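Local structure of predicted protein (Acinetobacter sp. RUH2624, 4MEA) at residues 67-81 with 306-320. The protein is a Cif-family epoxide hydrolase of the alpha/beta hydrolase fold, probably secreted as a virulence factor, that opens epoxides by adding water. Residues are numbered along the deposited sequence; the frame is centred on the assembly and turned at random.
Sequences FGSTWKMWEPVMLSY and WMVEENAEGVEKSLS
W306, at the N-cap position of helix 307-320, packs its six-membered ring against residues 67-69: CZ3 lies 3.3 Å from F67 O, which meets the ring at its edge and in its plane, and 3.9 Å from S69 OG. Its indole NE1 is bonded to I208 O, which fixes the ring from its far end, while G68, with no side chain, passes close by. Two residues on, V308 points toward the 67-81 segment. With CG1 anti to the backbone N (chi1 178°), that methyl packs tightly on P76 CG at 3.4 Å and lies 3.3 Å from M73 O; CG2 lies near M73 CE, W74 CZ3 and V77 CG2. V315 adds a looser methyl contact to V77 CG2. E316 is a knob among P76, V77, S80 and Y81, stretched out past CG toward the S80 side chain. In one of two S80 conformers, OG lies 3.2 Å from E316 OE1 and donates to P76 O, and a water donates to both S80 OG and E316 OE2. L319 CD1 reaches V77 CG1 at 4.2 Å and also lies at the edge of the Y81 ring. Finally, Y81 OH stands 2.9 Å from both E316 O and S320 OG, the latter donating to E316 O. Helices 75-81 and 307-320 cross at -38° over these segments, and W74 and L319 both touch strand 128-133: two neighbouring helices covering one face of the central sheet, as in the alpha/beta hydrolase fold.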
ATOM      1  N   PHE A  67       9.394  13.513  -1.549  1.00  2.63           N
ATOM      2  CA  PHE A  67       9.112  12.547  -2.609  1.00 13.26           C
ATOM      3  C   PHE A  67       8.229  13.140  -3.699  1.00 12.76           C
ATOM      4  O   PHE A  67       7.250  13.827  -3.407  1.00 11.48           O
ATOM      5  CB  PHE A  67       8.425  11.319  -2.008  1.00 10.09           C
ATOM      6  CG  PHE A  67       8.110  10.247  -3.006  1.00  5.95           C
ATOM      7  CD1 PHE A  67       9.109   9.414  -3.487  1.00  9.34           C
ATOM      8  CD2 PHE A  67       6.805  10.032  -3.423  1.00  7.45           C
ATOM      9  CE1 PHE A  67       8.822   8.401  -4.392  1.00 11.80           C
ATOM     10  CE2 PHE A  67       6.509   9.018  -4.333  1.00  9.01           C
ATOM     11  CZ  PHE A  67       7.523   8.201  -4.811  1.00 12.28           C
ATOM     12  N   GLY A  68       8.576  12.862  -4.953  1.00  6.19           N
ATOM     13  CA  GLY A  68       7.864  13.432  -6.087  1.00  4.03           C
ATOM     14  C   GLY A  68       8.367  14.811  -6.477  1.00 11.47           C
ATOM     15  O   GLY A  68       7.910  15.390  -7.472  1.00  9.03           O
ATOM     16  N   SER A  69       9.314  15.335  -5.702  1.00  9.77           N
ATOM     17  CA  SER A  69       9.847  16.674  -5.932  1.00  8.61           C
ATOM     18  C   SER A  69      11.375  16.679  -6.011  1.00 10.00           C
ATOM     19  O   SER A  69      12.021  15.653  -5.817  1.00 10.09           O
ATOM     20  CB  SER A  69       9.404  17.623  -4.810  1.00 13.44           C
ATOM     21  OG  SER A  69       7.992  17.618  -4.637  1.00 10.82           O
ATOM     22  N   THR A  70      11.934  17.848  -6.313  1.00 12.33           N
ATOM     23  CA  THR A  70      13.362  18.113  -6.163  1.00 12.03           C
ATOM     24  C   THR A  70      13.457  19.540  -5.633  1.00 10.03           C
ATOM     25  O   THR A  70      12.438  20.117  -5.260  1.00  8.64           O
ATOM     26  CB  THR A  70      14.133  18.005  -7.505  1.00 14.01           C
ATOM     27  OG1 THR A  70      13.685  19.028  -8.399  1.00  6.79           O
ATOM     28  CG2 THR A  70      13.925  16.642  -8.146  1.00 10.54           C
ATOM     29  N   TRP A  71      14.663  20.107  -5.599  1.00 11.36           N
ATOM     30  CA  TRP A  71      14.851  21.516  -5.247  1.00  9.75           C
ATOM     31  C   TRP A  71      13.823  22.383  -5.991  1.00  9.61           C
ATOM     32  O   TRP A  71      13.341  23.387  -5.465  1.00  7.64           O
ATOM     33  CB  TRP A  71      16.275  21.980  -5.641  1.00  6.94           C
ATOM     34  CG  TRP A  71      16.352  22.221  -7.105  1.00  9.47           C
ATOM     35  CD1 TRP A  71      16.671  21.312  -8.068  1.00  9.85           C
ATOM     36  CD2 TRP A  71      16.031  23.440  -7.789  1.00 10.28           C
ATOM     37  NE1 TRP A  71      16.575  21.893  -9.313  1.00  9.74           N
ATOM     38  CE2 TRP A  71      16.181  23.197  -9.167  1.00  9.94           C
ATOM     39  CE3 TRP A  71      15.622  24.710  -7.369  1.00 11.71           C
ATOM     40  CZ2 TRP A  71      15.942  24.178 -10.129  1.00  8.49           C
ATOM     41  CZ3 TRP A  71      15.393  25.688  -8.329  1.00 11.81           C
ATOM     42  CH2 TRP A  71      15.547  25.414  -9.686  1.00 11.45           C
ATOM     43  N   LYS A  72      13.514  21.991  -7.226  1.00  8.29           N
ATOM     44  CA  LYS A  72      12.650  22.757  -8.133  1.00 12.54           C
ATOM     45  C   LYS A  72      11.318  23.189  -7.519  1.00 10.29           C
ATOM     46  O   LYS A  72      10.765  24.220  -7.903  1.00  8.63           O
ATOM     47  CB  LYS A  72      12.401  21.955  -9.422  1.00  7.46           C
ATOM     48  CG  LYS A  72      11.535  22.645 -10.484  1.00  9.81           C
ATOM     49  CD  LYS A  72      12.283  23.803 -11.148  1.00  9.15           C
ATOM     50  CE  LYS A  72      11.544  24.297 -12.380  1.00  5.76           C
ATOM     51  NZ  LYS A  72      12.325  25.363 -13.064  1.00 11.04           N
ATOM     52  N   MET A  73      10.807  22.421  -6.557  1.00  7.83           N
ATOM     53  CA  MET A  73       9.498  22.732  -5.988  1.00  7.37           C
ATOM     54  C   MET A  73       9.531  24.078  -5.282  1.00 15.78           C
ATOM     55  O   MET A  73       8.504  24.722  -5.113  1.00 10.98           O
ATOM     56  CB  MET A  73       9.020  21.636  -5.023  1.00  9.59           C
ATOM     57  CG  MET A  73       9.807  21.531  -3.703  1.00  7.52           C
ATOM     58  SD  MET A  73       8.848  20.636  -2.437  1.00  9.65           S
ATOM     59  CE  MET A  73       7.688  21.896  -1.897  1.00  9.97           C
ATOM     60  N   TRP A  74      10.724  24.511  -4.888  1.00 12.61           N
ATOM     61  CA  TRP A  74      10.858  25.740  -4.116  1.00 12.92           C
ATOM     62  C   TRP A  74      11.083  27.003  -4.963  1.00 13.99           C
ATOM     63  O   TRP A  74      10.998  28.114  -4.450  1.00 16.64           O
ATOM     64  CB  TRP A  74      11.993  25.592  -3.104  1.00  8.48           C
ATOM     65  CG  TRP A  74      11.823  24.431  -2.155  1.00  8.93           C
ATOM     66  CD1 TRP A  74      12.575  23.287  -2.115  1.00  8.27           C
ATOM     67  CD2 TRP A  74      10.852  24.310  -1.110  1.00 13.38           C
ATOM     68  NE1 TRP A  74      12.124  22.458  -1.106  1.00 10.13           N
ATOM     69  CE2 TRP A  74      11.071  23.067  -0.472  1.00 11.92           C
ATOM     70  CE3 TRP A  74       9.820  25.131  -0.645  1.00 10.36           C
ATOM     71  CZ2 TRP A  74      10.289  22.626   0.604  1.00  7.91           C
ATOM     72  CZ3 TRP A  74       9.050  24.694   0.428  1.00 10.71           C
ATOM     73  CH2 TRP A  74       9.287  23.454   1.037  1.00 12.52           C
ATOM     74  N   GLU A  75      11.348  26.833  -6.254  1.00 10.65           N
ATOM     75  CA  GLU A  75      11.796  27.950  -7.097  1.00  7.31           C
ATOM     76  C   GLU A  75      10.988  29.255  -6.962  1.00 13.38           C
ATOM     77  O   GLU A  75      11.569  30.331  -6.805  1.00 15.75           O
ATOM     78  CB  GLU A  75      11.908  27.529  -8.569  1.00 13.14           C
ATOM     79  CG  GLU A  75      12.650  28.548  -9.443  1.00  9.91           C
ATOM     80  CD  GLU A  75      12.751  28.133 -10.900  1.00 16.61           C
ATOM     81  OE1 GLU A  75      11.832  27.451 -11.397  1.00 21.92           O
ATOM     82  OE2 GLU A  75      13.766  28.475 -11.547  1.00 18.03           O
ATOM     83  N   PRO A  76       9.652  29.175  -7.031  1.00 18.58           N
ATOM     84  CA  PRO A  76       8.913  30.444  -6.957  1.00 20.89           C
ATOM     85  C   PRO A  76       9.080  31.158  -5.613  1.00 16.54           C
ATOM     86  O   PRO A  76       9.115  32.389  -5.585  1.00 14.86           O
ATOM     87  CB  PRO A  76       7.453  30.034  -7.205  1.00 24.40           C
ATOM     88  CG  PRO A  76       7.414  28.554  -7.047  1.00 23.47           C
ATOM     89  CD  PRO A  76       8.780  28.034  -7.358  1.00 15.32           C
ATOM     90  N   VAL A  77       9.202  30.401  -4.523  1.00 12.14           N
ATOM     91  CA  VAL A  77       9.438  30.991  -3.206  1.00  9.54           C
ATOM     92  C   VAL A  77      10.843  31.571  -3.118  1.00 17.18           C
ATOM     93  O   VAL A  77      11.052  32.646  -2.548  1.00 16.76           O
ATOM     94  CB  VAL A  77       9.264  29.956  -2.070  1.00 12.33           C
ATOM     95  CG1 VAL A  77       9.486  30.612  -0.705  1.00  6.69           C
ATOM     96  CG2 VAL A  77       7.887  29.306  -2.147  1.00 12.17           C
ATOM     97  N   MET A  78      11.805  30.847  -3.685  1.00 14.62           N
ATOM     98  CA  MET A  78      13.188  31.299  -3.724  1.00 12.61           C
ATOM     99  C   MET A  78      13.286  32.639  -4.437  1.00 19.94           C
ATOM    100  O   MET A  78      13.958  33.554  -3.965  1.00 21.55           O
ATOM    101  CB  MET A  78      14.058  30.265  -4.433  1.00  8.99           C
ATOM    102  CG  MET A  78      14.237  28.973  -3.653  1.00 12.64           C
ATOM    103  SD  MET A  78      15.092  27.714  -4.610  1.00 14.79           S
ATOM    104  CE  MET A  78      16.820  28.211  -4.510  1.00 11.83           C
ATOM    105  N   LEU A  79      12.614  32.752  -5.578  1.00 17.12           N
ATOM    106  CA  LEU A  79      12.641  33.988  -6.347  1.00 19.56           C
ATOM    107  C   LEU A  79      12.006  35.134  -5.563  1.00 18.34           C
ATOM    108  O   LEU A  79      12.474  36.276  -5.612  1.00 18.48           O
ATOM    109  CB  LEU A  79      11.955  33.794  -7.705  1.00 15.82           C
ATOM    110  CG  LEU A  79      12.719  32.882  -8.677  1.00 15.31           C
ATOM    111  CD1 LEU A  79      11.913  32.622  -9.936  1.00 13.65           C
ATOM    112  CD2 LEU A  79      14.059  33.491  -9.028  1.00 18.18           C
ATOM    113  N   SER A  80      10.961  34.807  -4.814  1.00 14.94           N
ATOM    114  CA  SER A  80      10.236  35.791  -4.020  0.50 21.83           C
ATOM    115  C   SER A  80      11.073  36.338  -2.868  1.00 22.66           C
ATOM    116  O   SER A  80      10.901  37.483  -2.457  1.00 24.58           O
ATOM    117  CB  SER A  80       8.947  35.183  -3.460  0.50 22.99           C
ATOM    118  OG  SER A  80       8.044  34.842  -4.492  0.50 21.10           O
ATOM    119  N   TYR A  81      11.980  35.518  -2.345  1.00 16.75           N
ATOM    120  CA  TYR A  81      12.739  35.908  -1.155  1.00 17.34           C
ATOM    121  C   TYR A  81      14.174  36.376  -1.417  1.00 19.81           C
ATOM    122  O   TYR A  81      14.793  37.002  -0.551  1.00 24.06           O
ATOM    123  CB  TYR A  81      12.760  34.765  -0.136  1.00 16.97           C
ATOM    124  CG  TYR A  81      11.407  34.434   0.464  1.00 25.34           C
ATOM    125  CD1 TYR A  81      10.325  35.294   0.321  1.00 23.15           C
ATOM    126  CD2 TYR A  81      11.214  33.258   1.178  1.00 21.58           C
ATOM    127  CE1 TYR A  81       9.084  34.989   0.877  1.00 22.18           C
ATOM    128  CE2 TYR A  81       9.982  32.947   1.739  1.00 21.35           C
ATOM    129  CZ  TYR A  81       8.923  33.814   1.587  1.00 23.84           C
ATOM    130  OH  TYR A  81       7.702  33.495   2.147  1.00 23.62           O
ATOM    131  N   TRP A 306       0.948  19.193  -2.885  1.00  7.81           N
ATOM    132  CA  TRP A 306       2.011  19.876  -3.622  1.00  8.38           C
ATOM    133  C   TRP A 306       1.819  21.380  -3.453  1.00 16.39           C
ATOM    134  O   TRP A 306       1.393  22.080  -4.375  1.00 12.39           O
ATOM    135  CB  TRP A 306       1.984  19.443  -5.093  1.00  6.58           C
ATOM    136  CG  TRP A 306       1.762  17.959  -5.221  1.00  7.29           C
ATOM    137  CD1 TRP A 306       0.630  17.330  -5.648  1.00 12.25           C
ATOM    138  CD2 TRP A 306       2.692  16.923  -4.876  1.00 14.58           C
ATOM    139  NE1 TRP A 306       0.800  15.965  -5.604  1.00 11.99           N
ATOM    140  CE2 TRP A 306       2.057  15.688  -5.134  1.00 14.06           C
ATOM    141  CE3 TRP A 306       4.001  16.920  -4.372  1.00 12.74           C
ATOM    142  CZ2 TRP A 306       2.685  14.462  -4.912  1.00  7.13           C
ATOM    143  CZ3 TRP A 306       4.631  15.690  -4.149  1.00  9.61           C
ATOM    144  CH2 TRP A 306       3.967  14.481  -4.417  1.00  8.00           C
ATOM    145  N   MET A 307       2.158  21.865  -2.261  1.00  7.49           N
ATOM    146  CA  MET A 307       1.621  23.125  -1.763  1.00  8.05           C
ATOM    147  C   MET A 307       2.088  24.365  -2.513  1.00 13.01           C
ATOM    148  O   MET A 307       1.321  25.308  -2.673  1.00 11.70           O
ATOM    149  CB  MET A 307       1.901  23.265  -0.269  1.00 10.44           C
ATOM    150  CG  MET A 307       1.279  22.150   0.578  1.00 14.40           C
ATOM    151  SD  MET A 307       1.704  22.336   2.320  1.00 12.79           S
ATOM    152  CE  MET A 307       0.900  23.884   2.719  1.00 11.27           C
ATOM    153  N   VAL A 308       3.339  24.365  -2.965  1.00 13.07           N
ATOM    154  CA  VAL A 308       3.856  25.486  -3.742  1.00  6.45           C
ATOM    155  C   VAL A 308       3.321  25.494  -5.190  1.00 12.89           C
ATOM    156  O   VAL A 308       2.980  26.556  -5.725  1.00 14.19           O
ATOM    157  CB  VAL A 308       5.403  25.530  -3.710  1.00 10.39           C
ATOM    158  CG1 VAL A 308       5.930  26.670  -4.575  1.00 14.81           C
ATOM    159  CG2 VAL A 308       5.882  25.676  -2.263  1.00  6.29           C
ATOM    160  N   GLU A 309       3.221  24.325  -5.816  1.00  7.78           N
ATOM    161  CA  GLU A 309       2.572  24.239  -7.131  1.00 11.35           C
ATOM    162  C   GLU A 309       1.133  24.778  -7.075  1.00 19.50           C
ATOM    163  O   GLU A 309       0.724  25.562  -7.923  1.00 11.10           O
ATOM    164  CB  GLU A 309       2.552  22.796  -7.665  1.00 12.47           C
ATOM    165  CG  GLU A 309       3.913  22.197  -8.031  1.00 10.80           C
ATOM    166  CD  GLU A 309       4.423  22.647  -9.400  1.00 14.96           C
ATOM    167  OE1 GLU A 309       5.405  22.041  -9.891  1.00 14.80           O
ATOM    168  OE2 GLU A 309       3.848  23.597  -9.981  1.00 16.29           O
ATOM    169  N   GLU A 310       0.376  24.364  -6.061  1.00 13.24           N
ATOM    170  CA  GLU A 310      -1.061  24.658  -5.993  1.00  9.17           C
ATOM    171  C   GLU A 310      -1.429  25.992  -5.328  1.00 11.48           C
ATOM    172  O   GLU A 310      -2.516  26.529  -5.547  1.00 13.15           O
ATOM    173  CB  GLU A 310      -1.784  23.528  -5.266  1.00 10.47           C
ATOM    174  CG  GLU A 310      -1.442  22.137  -5.758  1.00  8.17           C
ATOM    175  CD  GLU A 310      -2.194  21.079  -4.988  1.00 12.88           C
ATOM    176  OE1 GLU A 310      -3.421  21.241  -4.829  1.00 16.65           O
ATOM    177  OE2 GLU A 310      -1.560  20.103  -4.518  1.00 10.84           O
ATOM    178  N   ASN A 311      -0.538  26.527  -4.509  1.00 11.77           N
ATOM    179  CA  ASN A 311      -0.892  27.688  -3.700  1.00 12.98           C
ATOM    180  C   ASN A 311       0.368  28.392  -3.214  1.00 13.19           C
ATOM    181  O   ASN A 311       0.600  28.522  -2.013  1.00 17.64           O
ATOM    182  CB  ASN A 311      -1.788  27.256  -2.528  1.00 12.52           C
ATOM    183  CG  ASN A 311      -2.486  28.430  -1.845  1.00 14.45           C
ATOM    184  OD1 ASN A 311      -2.292  29.585  -2.220  1.00 15.55           O
ATOM    185  ND2 ASN A 311      -3.315  28.130  -0.838  1.00 11.86           N
ATOM    186  N   ALA A 312       1.189  28.820  -4.168  1.00 12.45           N
ATOM    187  CA  ALA A 312       2.411  29.545  -3.877  1.00 11.20           C
ATOM    188  C   ALA A 312       2.122  30.759  -2.999  1.00 14.70           C
ATOM    189  O   ALA A 312       2.881  31.067  -2.084  1.00 15.35           O
ATOM    190  CB  ALA A 312       3.094  29.968  -5.179  1.00 14.29           C
ATOM    191  N   GLU A 313       1.011  31.439  -3.274  1.00  9.15           N
ATOM    192  CA  GLU A 313       0.626  32.614  -2.498  1.00 13.09           C
ATOM    193  C   GLU A 313       0.391  32.268  -1.040  1.00 11.35           C
ATOM    194  O   GLU A 313       0.841  32.985  -0.148  1.00 16.38           O
ATOM    195  CB  GLU A 313      -0.637  33.268  -3.078  1.00 16.42           C
ATOM    196  CG  GLU A 313      -1.267  34.332  -2.180  1.00 24.13           C
ATOM    197  CD  GLU A 313      -0.443  35.614  -2.107  1.00 38.82           C
ATOM    198  OE1 GLU A 313       0.599  35.709  -2.800  1.00 35.41           O
ATOM    199  OE2 GLU A 313      -0.842  36.532  -1.352  1.00 43.78           O
ATOM    200  N   GLY A 314      -0.338  31.175  -0.811  1.00 13.37           N
ATOM    201  CA  GLY A 314      -0.667  30.726   0.528  1.00 16.82           C
ATOM    202  C   GLY A 314       0.572  30.323   1.300  1.00 14.09           C
ATOM    203  O   GLY A 314       0.667  30.580   2.500  1.00 16.20           O
ATOM    204  N   VAL A 315       1.522  29.692   0.612  1.00 13.77           N
ATOM    205  CA  VAL A 315       2.762  29.261   1.250  1.00 16.03           C
ATOM    206  C   VAL A 315       3.619  30.476   1.615  1.00 13.78           C
ATOM    207  O   VAL A 315       4.088  30.604   2.750  1.00 16.37           O
ATOM    208  CB  VAL A 315       3.587  28.310   0.334  1.00 14.48           C
ATOM    209  CG1 VAL A 315       4.961  28.056   0.925  1.00 15.56           C
ATOM    210  CG2 VAL A 315       2.851  26.993   0.098  1.00 13.89           C
ATOM    211  N   GLU A 316       3.822  31.361   0.642  1.00 14.27           N
ATOM    212  CA  GLU A 316       4.668  32.540   0.832  1.00 14.76           C
ATOM    213  C   GLU A 316       4.144  33.426   1.959  1.00 16.55           C
ATOM    214  O   GLU A 316       4.906  33.850   2.840  1.00 16.88           O
ATOM    215  CB  GLU A 316       4.808  33.320  -0.487  1.00 13.92           C
ATOM    216  CG  GLU A 316       5.718  32.620  -1.492  1.00 15.36           C
ATOM    217  CD  GLU A 316       5.464  33.014  -2.946  1.00 28.14           C
ATOM    218  OE1 GLU A 316       6.051  32.365  -3.840  1.00 21.63           O
ATOM    219  OE2 GLU A 316       4.683  33.960  -3.198  1.00 28.47           O
ATOM    220  N   LYS A 317       2.840  33.689   1.944  1.00 18.00           N
ATOM    221  CA  LYS A 317       2.233  34.491   2.997  1.00 25.77           C
ATOM    222  C   LYS A 317       2.428  33.834   4.364  1.00 25.69           C
ATOM    223  O   LYS A 317       2.790  34.507   5.329  1.00 19.06           O
ATOM    224  CB  LYS A 317       0.749  34.744   2.724  1.00 32.67           C
ATOM    225  CG  LYS A 317       0.093  35.609   3.791  1.00 47.93           C
ATOM    226  CD  LYS A 317      -1.255  36.155   3.352  1.00 55.55           C
ATOM    227  CE  LYS A 317      -1.843  37.062   4.428  1.00 64.34           C
ATOM    228  NZ  LYS A 317      -3.050  37.802   3.956  1.00 71.04           N
ATOM    229  N   SER A 318       2.201  32.525   4.440  1.00 14.79           N
ATOM    230  CA  SER A 318       2.372  31.790   5.697  1.00 18.20           C
ATOM    231  C   SER A 318       3.819  31.793   6.185  1.00 16.24           C
ATOM    232  O   SER A 318       4.087  32.003   7.370  1.00 22.05           O
ATOM    233  CB  SER A 318       1.869  30.344   5.568  1.00 17.24           C
ATOM    234  OG  SER A 318       0.510  30.295   5.161  1.00 17.95           O
ATOM    235  N   LEU A 319       4.758  31.551   5.280  1.00 16.69           N
ATOM    236  CA  LEU A 319       6.168  31.570   5.664  1.00 20.15           C
ATOM    237  C   LEU A 319       6.630  32.986   6.044  1.00 19.17           C
ATOM    238  O   LEU A 319       7.350  33.170   7.028  1.00 19.83           O
ATOM    239  CB  LEU A 319       7.054  31.016   4.547  1.00 13.44           C
ATOM    240  CG  LEU A 319       6.943  29.546   4.139  1.00 10.50           C
ATOM    241  CD1 LEU A 319       7.763  29.320   2.871  1.00 13.47           C
ATOM    242  CD2 LEU A 319       7.391  28.592   5.247  1.00 10.57           C
ATOM    243  N   SER A 320       6.219  33.983   5.264  1.00 13.73           N
ATOM    244  CA  SER A 320       6.633  35.361   5.528  1.00 16.83           C
ATOM    245  C   SER A 320       6.167  35.846   6.895  1.00 17.90           C
ATOM    246  O   SER A 320       6.935  36.463   7.640  1.00 18.90           O
ATOM    247  CB  SER A 320       6.132  36.297   4.431  1.00 18.31           C
ATOM    248  OG  SER A 320       6.834  36.051   3.230  1.00 17.90           O
TER
HETATM  249  O   HOH W   1       5.840  36.316  -5.178  1.00 39.06           O